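Local coordinates for thioredoxin domain-containing protein (Sinorhizobium meliloti, PDB 3U5R) that is of unknown function but belongs to the AhpC/TSA family of thioredoxin-fold proteins, and so probably acts as an antioxidant oxidoreductase, at residues A[61-67]-A[144-150]; A[83-88]-A[178-183]. One frame throughout, in Å; residues are numbered along the deposited sequence.

Interaction 1 pairs two central strands of the mixed sheet, 61-66 and 146-150. Interaction 2 joins the two helices that lie side by side on one face of that sheet, 78-88 and 176-186. The centres are about 12 Å apart, and the two contacts touch. CD2 of Leu63 packs on CD1 of Leu178 at 3.5 Å and on CE2 of Phe84 at 3.7 Å, while Leu149 meets Ala181 and Val182. Along the chain the segments alternate: strand, helix, strand, helix. Together they make up part of the layered core expected of a thioredoxin fold, with the sheet and its helix layer sharing one set of apolar side chains.

Interaction 1: residues A[61-67]-A[144-150]; sequences ALLVAFI and TPDFFLY
Leu62, Val64 and Phe66 form antiparallel hydrogen-bonded pairs with Tyr150, Phe148 and Asp146, and the two strand axes run 4.7 Å apart at 163°. Each pair makes two N-H to O=C bonds, six in all. The last pair ends with Asp146 N bonded to Phe66 O. Pro145, which follows a cis peptide bond, brings its CA to 3.1 Å from the same Phe66 O in a CA-H...O contact.

On one face, the Phe66 and Phe148 rings meet obliquely, planes at 74°. CD2 of Phe66 lies 3.8 Å from CE1 of Phe148. Phe66 has CG anti to its carbonyl carbon (chi1 -66°), which turns the CD2-CE2 side of the ring toward Phe148. An alanine here would remove the ring and is likely to leave Phe148 without its partner on this side. Farther along, Val64 CG2 touches Tyr150 CE2 at 4.0 Å. On the other face, Ala65 CB rests against Phe147 CD1 at 3.8 Å, and Leu63 CD1 reaches Phe147 CB. Leu149 CD1 packs on Leu63 CB.

Asp146 turns its carboxylate elsewhere: OD2 bonds to Ala142 N. Phe148 also stacks on His159 of strand 156-160. Strand 93-99 pairs with the other edge of strand 61-66, and helix 176-186 covers the face of Leu63 and Leu149.

Interaction 2: residues A[83-88]-A[178-183]; sequences KFAGDY and LRAAVD
Arg179 reaches across to Asp87 in a salt bridge between two helix segments that run at 21° with their axes 11.9 Å apart. Its NH2 lies 2.7 Å and its NH1 3.0 Å from the same oxygen, Asp87 OD2. The grip is end-on, with that oxygen in the guanidinium plane. The carboxylate is turned 58° from this plane and is met on its anti side. The Arg179 chain is extended from CG to NE, which carries the charge over the gap. Its side chain sits as a knob among Lys83, Phe84, Asp87 and Tyr88.

A second polar link lies nearer helix 176-186. Tyr88 OH donates to Asp183 OD1 at 2.6 Å, from above the carboxylate plane. One water donates to Tyr88 OH and accepts from Arg179 NH1, tying the two polar links together.

The apolar contacts lie beneath. Val182 CG1 sits over one face of the Tyr88 ring, 4.0 Å from the centroid, in a CH-pi contact. The Phe84 ring takes Arg179 CG at its edge, 3.6 Å from CD1. That same CD1 lies over a face of the guanidinium, whose plane is nearly perpendicular to the ring. Phe84 CZ closes on Leu178 CD1 at 3.6 Å and on Val182 CG2.

Below these side chains lies the mixed sheet. Phe84 and Tyr88 touch Leu93 of strand 93-99. Phe84 and Leu178 rest on Leu63 of strand 61-66, and Val182 meets Leu149 of strand 146-150.

Interaction 1: residues A[61-67]-A[144-150]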
loop_
_atom_site.group_PDB
_atom_site.type_symbol
_atom_site.label_atom_id
_atom_site.label_comp_id
_atom_site.label_asym_id
_atom_site.label_seq_id
_atom_site.Cartn_x
_atom_site.Cartn_y
_atom_site.Cartn_z
ATOM N N ALA A 61 6.380 1.929 12.660
ATOM C CA ALA A 61 6.374 2.020 11.192
ATOM C C ALA A 61 4.979 1.896 10.624
ATOM O O ALA A 61 4.176 1.044 11.097
ATOM C CB ALA A 61 7.322 0.924 10.524
ATOM N N LEU A 62 4.690 2.657 9.549
ATOM C CA LEU A 62 3.371 2.605 8.940
ATOM C C LEU A 62 3.521 2.525 7.432
ATOM O O LEU A 62 4.176 3.408 6.796
ATOM C CB LEU A 62 2.487 3.815 9.342
ATOM C CG LEU A 62 1.250 4.006 8.434
ATOM C CD1 LEU A 62 0.174 2.959 8.844
ATOM C CD2 LEU A 62 0.635 5.420 8.568
ATOM N N LEU A 63 2.967 1.448 6.848
ATOM C CA LEU A 63 2.943 1.300 5.413
ATOM C C LEU A 63 1.537 1.653 4.875
ATOM O O LEU A 63 0.536 1.057 5.326
ATOM C CB LEU A 63 3.331 -0.124 5.005
ATOM C CG LEU A 63 3.277 -0.438 3.508
ATOM C CD1 LEU A 63 4.272 0.421 2.744
ATOM C CD2 LEU A 63 3.533 -1.916 3.258
ATOM N N VAL A 64 1.457 2.564 3.890
ATOM C CA VAL A 64 0.207 2.877 3.250
ATOM C C VAL A 64 0.373 2.357 1.833
ATOM O O VAL A 64 1.327 2.758 1.128
ATOM C CB VAL A 64 -0.085 4.375 3.224
ATOM C CG1 VAL A 64 -1.456 4.641 2.483
ATOM C CG2 VAL A 64 -0.125 4.937 4.655
ATOM N N ALA A 65 -0.535 1.463 1.390
ATOM C CA ALA A 65 -0.345 0.769 0.120
ATOM C C ALA A 65 -1.533 0.926 -0.726
ATOM O O ALA A 65 -2.652 0.534 -0.303
ATOM C CB ALA A 65 -0.081 -0.804 0.413
ATOM N N PHE A 66 -1.388 1.535 -1.897
ATOM C CA PHE A 66 -2.535 1.648 -2.805
ATOM C C PHE A 66 -2.547 0.429 -3.719
ATOM O O PHE A 66 -1.623 0.217 -4.494
ATOM C CB PHE A 66 -2.467 2.952 -3.628
ATOM C CG PHE A 66 -2.615 4.164 -2.771
ATOM C CD1 PHE A 66 -3.846 4.787 -2.632
ATOM C CD2 PHE A 66 -1.547 4.608 -2.020
ATOM C CE1 PHE A 66 -4.001 5.876 -1.788
ATOM C CE2 PHE A 66 -1.689 5.717 -1.148
ATOM C CZ PHE A 66 -2.905 6.352 -1.060
ATOM N N ILE A 67 -3.581 -0.392 -3.606
ATOM C CA ILE A 67 -3.630 -1.609 -4.384
ATOM C C ILE A 67 -4.980 -1.721 -5.133
ATOM O O ILE A 67 -5.744 -0.768 -5.190
ATOM C CB ILE A 67 -3.347 -2.851 -3.486
ATOM C CG1 ILE A 67 -4.366 -2.973 -2.349
ATOM C CG2 ILE A 67 -1.994 -2.770 -2.889
ATOM C CD1 ILE A 67 -4.186 -4.308 -1.639
ATOM N N THR A 144 -1.062 0.993 -9.086
ATOM C CA THR A 144 -1.253 -0.048 -8.058
ATOM C C THR A 144 -0.266 -1.127 -8.455
ATOM O O THR A 144 -0.290 -1.557 -9.609
ATOM C CB THR A 144 -2.715 -0.600 -8.073
ATOM O OG1 THR A 144 -2.978 -1.133 -9.376
ATOM C CG2 THR A 144 -3.775 0.553 -7.724
ATOM N N PRO A 145 0.572 -1.616 -7.524
ATOM C CA PRO A 145 0.639 -1.220 -6.141
ATOM C C PRO A 145 1.541 0.000 -6.014
ATOM O O PRO A 145 2.515 0.126 -6.776
ATOM C CB PRO A 145 1.353 -2.373 -5.496
ATOM C CG PRO A 145 2.344 -2.884 -6.595
ATOM C CD PRO A 145 1.608 -2.609 -7.887
ATOM N N ASP A 146 1.249 0.879 -5.048
ATOM C CA ASP A 146 2.120 2.052 -4.764
ATOM C C ASP A 146 2.369 2.066 -3.263
ATOM O O ASP A 146 1.407 2.172 -2.490
ATOM C CB ASP A 146 1.388 3.351 -5.187
ATOM C CG ASP A 146 2.353 4.452 -5.617
ATOM O OD1 ASP A 146 3.542 4.388 -5.218
ATOM O OD2 ASP A 146 1.918 5.329 -6.384
ATOM N N PHE A 147 3.606 1.833 -2.836
ATOM C CA PHE A 147 3.905 1.680 -1.417
ATOM C C PHE A 147 4.584 2.898 -0.806
ATOM O O PHE A 147 5.604 3.370 -1.340
ATOM C CB PHE A 147 4.876 0.500 -1.234
ATOM C CG PHE A 147 4.308 -0.837 -1.701
ATOM C CD1 PHE A 147 3.452 -1.558 -0.859
ATOM C CD2 PHE A 147 4.674 -1.396 -2.947
ATOM C CE1 PHE A 147 2.934 -2.808 -1.259
ATOM C CE2 PHE A 147 4.149 -2.656 -3.348
ATOM C CZ PHE A 147 3.265 -3.348 -2.494
ATOM N N PHE A 148 4.063 3.387 0.327
ATOM C CA PHE A 148 4.657 4.549 1.003
ATOM C C PHE A 148 4.941 4.110 2.445
ATOM O O PHE A 148 3.987 3.821 3.188
ATOM C CB PHE A 148 3.640 5.721 1.048
ATOM C CG PHE A 148 3.201 6.293 -0.308
ATOM C CD1 PHE A 148 2.285 5.638 -1.137
ATOM C CD2 PHE A 148 3.649 7.567 -0.715
ATOM C CE1 PHE A 148 1.898 6.180 -2.359
ATOM C CE2 PHE A 148 3.232 8.146 -1.896
ATOM C CZ PHE A 148 2.345 7.475 -2.747
ATOM N N LEU A 149 6.210 4.060 2.876
ATOM C CA LEU A 149 6.527 3.682 4.213
ATOM C C LEU A 149 6.913 4.949 5.028
ATOM O O LEU A 149 7.800 5.703 4.574
ATOM C CB LEU A 149 7.741 2.707 4.253
ATOM C CG LEU A 149 8.149 2.149 5.633
ATOM C CD1 LEU A 149 7.023 1.218 6.228
ATOM C CD2 LEU A 149 9.407 1.400 5.455
ATOM N N TYR A 150 6.324 5.077 6.226
ATOM C CA TYR A 150 6.568 6.176 7.165
ATOM C C TYR A 150 7.203 5.674 8.459
ATOM O O TYR A 150 6.904 4.558 8.921
ATOM C CB TYR A 150 5.259 6.873 7.505
ATOM C CG TYR A 150 4.650 7.424 6.251
ATOM C CD1 TYR A 150 5.037 8.685 5.771
ATOM C CD2 TYR A 150 3.722 6.651 5.504
ATOM C CE1 TYR A 150 4.476 9.204 4.606
ATOM C CE2 TYR A 150 3.196 7.138 4.266
ATOM C CZ TYR A 150 3.589 8.414 3.851
ATOM O OH TYR A 150 3.104 8.906 2.648
#

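Interaction 2: residues A[83-88]-A[178-183]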
loop_
_atom_site.group_PDB
_atom_site.type_symbol
_atom_site.label_atom_id
_atom_site.label_comp_id
_atom_site.label_asym_id
_atom_site.label_seq_id
_atom_site.Cartn_x
_atom_site.Cartn_y
_atom_site.Cartn_z
ATOM N N LYS A 83 1.456 -12.268 3.649
ATOM C CA LYS A 83 2.511 -12.895 4.455
ATOM C C LYS A 83 3.426 -11.837 5.142
ATOM O O LYS A 83 3.709 -11.870 6.389
ATOM C CB LYS A 83 3.345 -13.806 3.529
ATOM C CG LYS A 83 4.677 -14.349 4.130
ATOM C CD LYS A 83 4.407 -15.104 5.416
ATOM C CE LYS A 83 5.651 -15.973 5.799
ATOM N NZ LYS A 83 6.335 -16.236 4.458
ATOM N N PHE A 84 3.871 -10.873 4.341
ATOM C CA PHE A 84 4.693 -9.754 4.840
ATOM C C PHE A 84 3.994 -9.046 5.993
ATOM O O PHE A 84 4.577 -8.858 7.065
ATOM C CB PHE A 84 4.880 -8.774 3.675
ATOM C CG PHE A 84 5.406 -7.411 4.070
ATOM C CD1 PHE A 84 6.742 -7.189 4.198
ATOM C CD2 PHE A 84 4.556 -6.350 4.256
ATOM C CE1 PHE A 84 7.251 -5.879 4.519
ATOM C CE2 PHE A 84 5.084 -5.050 4.547
ATOM C CZ PHE A 84 6.396 -4.862 4.695
ATOM N N ALA A 85 2.761 -8.577 5.757
ATOM C CA ALA A 85 2.087 -7.828 6.834
ATOM C C ALA A 85 1.966 -8.706 8.107
ATOM O O ALA A 85 2.246 -8.228 9.196
ATOM C CB ALA A 85 0.723 -7.271 6.401
ATOM N N GLY A 86 1.565 -9.979 7.950
ATOM C CA GLY A 86 1.466 -10.919 9.086
ATOM C C GLY A 86 2.819 -11.106 9.782
ATOM O O GLY A 86 2.913 -11.061 11.035
ATOM N N ASP A 87 3.885 -11.255 9.012
ATOM C CA ASP A 87 5.199 -11.468 9.587
ATOM C C ASP A 87 5.545 -10.328 10.569
ATOM O O ASP A 87 6.236 -10.565 11.534
ATOM C CB ASP A 87 6.297 -11.431 8.506
ATOM C CG ASP A 87 6.472 -12.751 7.757
ATOM O OD1 ASP A 87 5.855 -13.747 8.207
ATOM O OD2 ASP A 87 7.184 -12.748 6.691
ATOM N N TYR A 88 5.186 -9.087 10.214
ATOM C CA TYR A 88 5.583 -7.910 11.013
ATOM C C TYR A 88 4.549 -7.460 12.045
ATOM O O TYR A 88 4.801 -6.498 12.831
ATOM C CB TYR A 88 5.880 -6.710 10.096
ATOM C CG TYR A 88 7.257 -6.828 9.481
ATOM C CD1 TYR A 88 8.402 -6.468 10.172
ATOM C CD2 TYR A 88 7.397 -7.349 8.238
ATOM C CE1 TYR A 88 9.683 -6.604 9.577
ATOM C CE2 TYR A 88 8.638 -7.480 7.630
ATOM C CZ TYR A 88 9.761 -7.128 8.285
ATOM O OH TYR A 88 10.952 -7.290 7.606
ATOM N N LEU A 178 11.068 -3.824 0.429
ATOM C CA LEU A 178 10.224 -3.300 1.509
ATOM C C LEU A 178 10.600 -3.862 2.854
ATOM O O LEU A 178 10.667 -3.133 3.840
ATOM C CB LEU A 178 8.728 -3.584 1.250
ATOM C CG LEU A 178 7.735 -2.480 1.257
ATOM C CD1 LEU A 178 6.352 -3.075 1.517
ATOM C CD2 LEU A 178 8.078 -1.278 2.131
ATOM N N ARG A 179 10.886 -5.158 2.905
ATOM C CA ARG A 179 11.349 -5.768 4.150
ATOM C C ARG A 179 12.589 -5.088 4.664
ATOM O O ARG A 179 12.634 -4.725 5.804
ATOM C CB ARG A 179 11.596 -7.263 3.977
ATOM C CG ARG A 179 10.234 -8.017 3.810
ATOM C CD ARG A 179 10.496 -9.551 3.379
ATOM N NE ARG A 179 9.259 -10.350 3.371
ATOM C CZ ARG A 179 8.689 -10.901 4.433
ATOM N NH1 ARG A 179 9.230 -10.853 5.638
ATOM N NH2 ARG A 179 7.616 -11.668 4.240
ATOM N N ALA A 180 13.599 -4.917 3.816
ATOM C CA ALA A 180 14.813 -4.223 4.247
ATOM C C ALA A 180 14.514 -2.812 4.807
ATOM O O ALA A 180 15.039 -2.441 5.864
ATOM C CB ALA A 180 15.887 -4.187 3.088
ATOM N N ALA A 181 13.639 -2.061 4.151
ATOM C CA ALA A 181 13.237 -0.707 4.589
ATOM C C ALA A 181 12.510 -0.751 5.973
ATOM O O ALA A 181 12.853 -0.010 6.898
ATOM C CB ALA A 181 12.334 -0.063 3.518
ATOM N N VAL A 182 11.553 -1.668 6.134
ATOM C CA VAL A 182 10.888 -1.828 7.428
ATOM C C VAL A 182 11.858 -2.181 8.563
ATOM O O VAL A 182 11.798 -1.562 9.649
ATOM C CB VAL A 182 9.727 -2.872 7.349
ATOM C CG1 VAL A 182 9.117 -3.068 8.774
ATOM C CG2 VAL A 182 8.677 -2.339 6.383
ATOM N N ASP A 183 12.762 -3.154 8.299
ATOM C CA ASP A 183 13.767 -3.573 9.264
ATOM C C ASP A 183 14.624 -2.349 9.711
ATOM O O ASP A 183 14.883 -2.183 10.895
ATOM C CB ASP A 183 14.712 -4.592 8.651
ATOM C CG ASP A 183 14.047 -6.003 8.475
ATOM O OD1 ASP A 183 12.927 -6.234 8.984
ATOM O OD2 ASP A 183 14.660 -6.888 7.854
HETATM O O HOH W 1 11.470 -9.739 6.809
#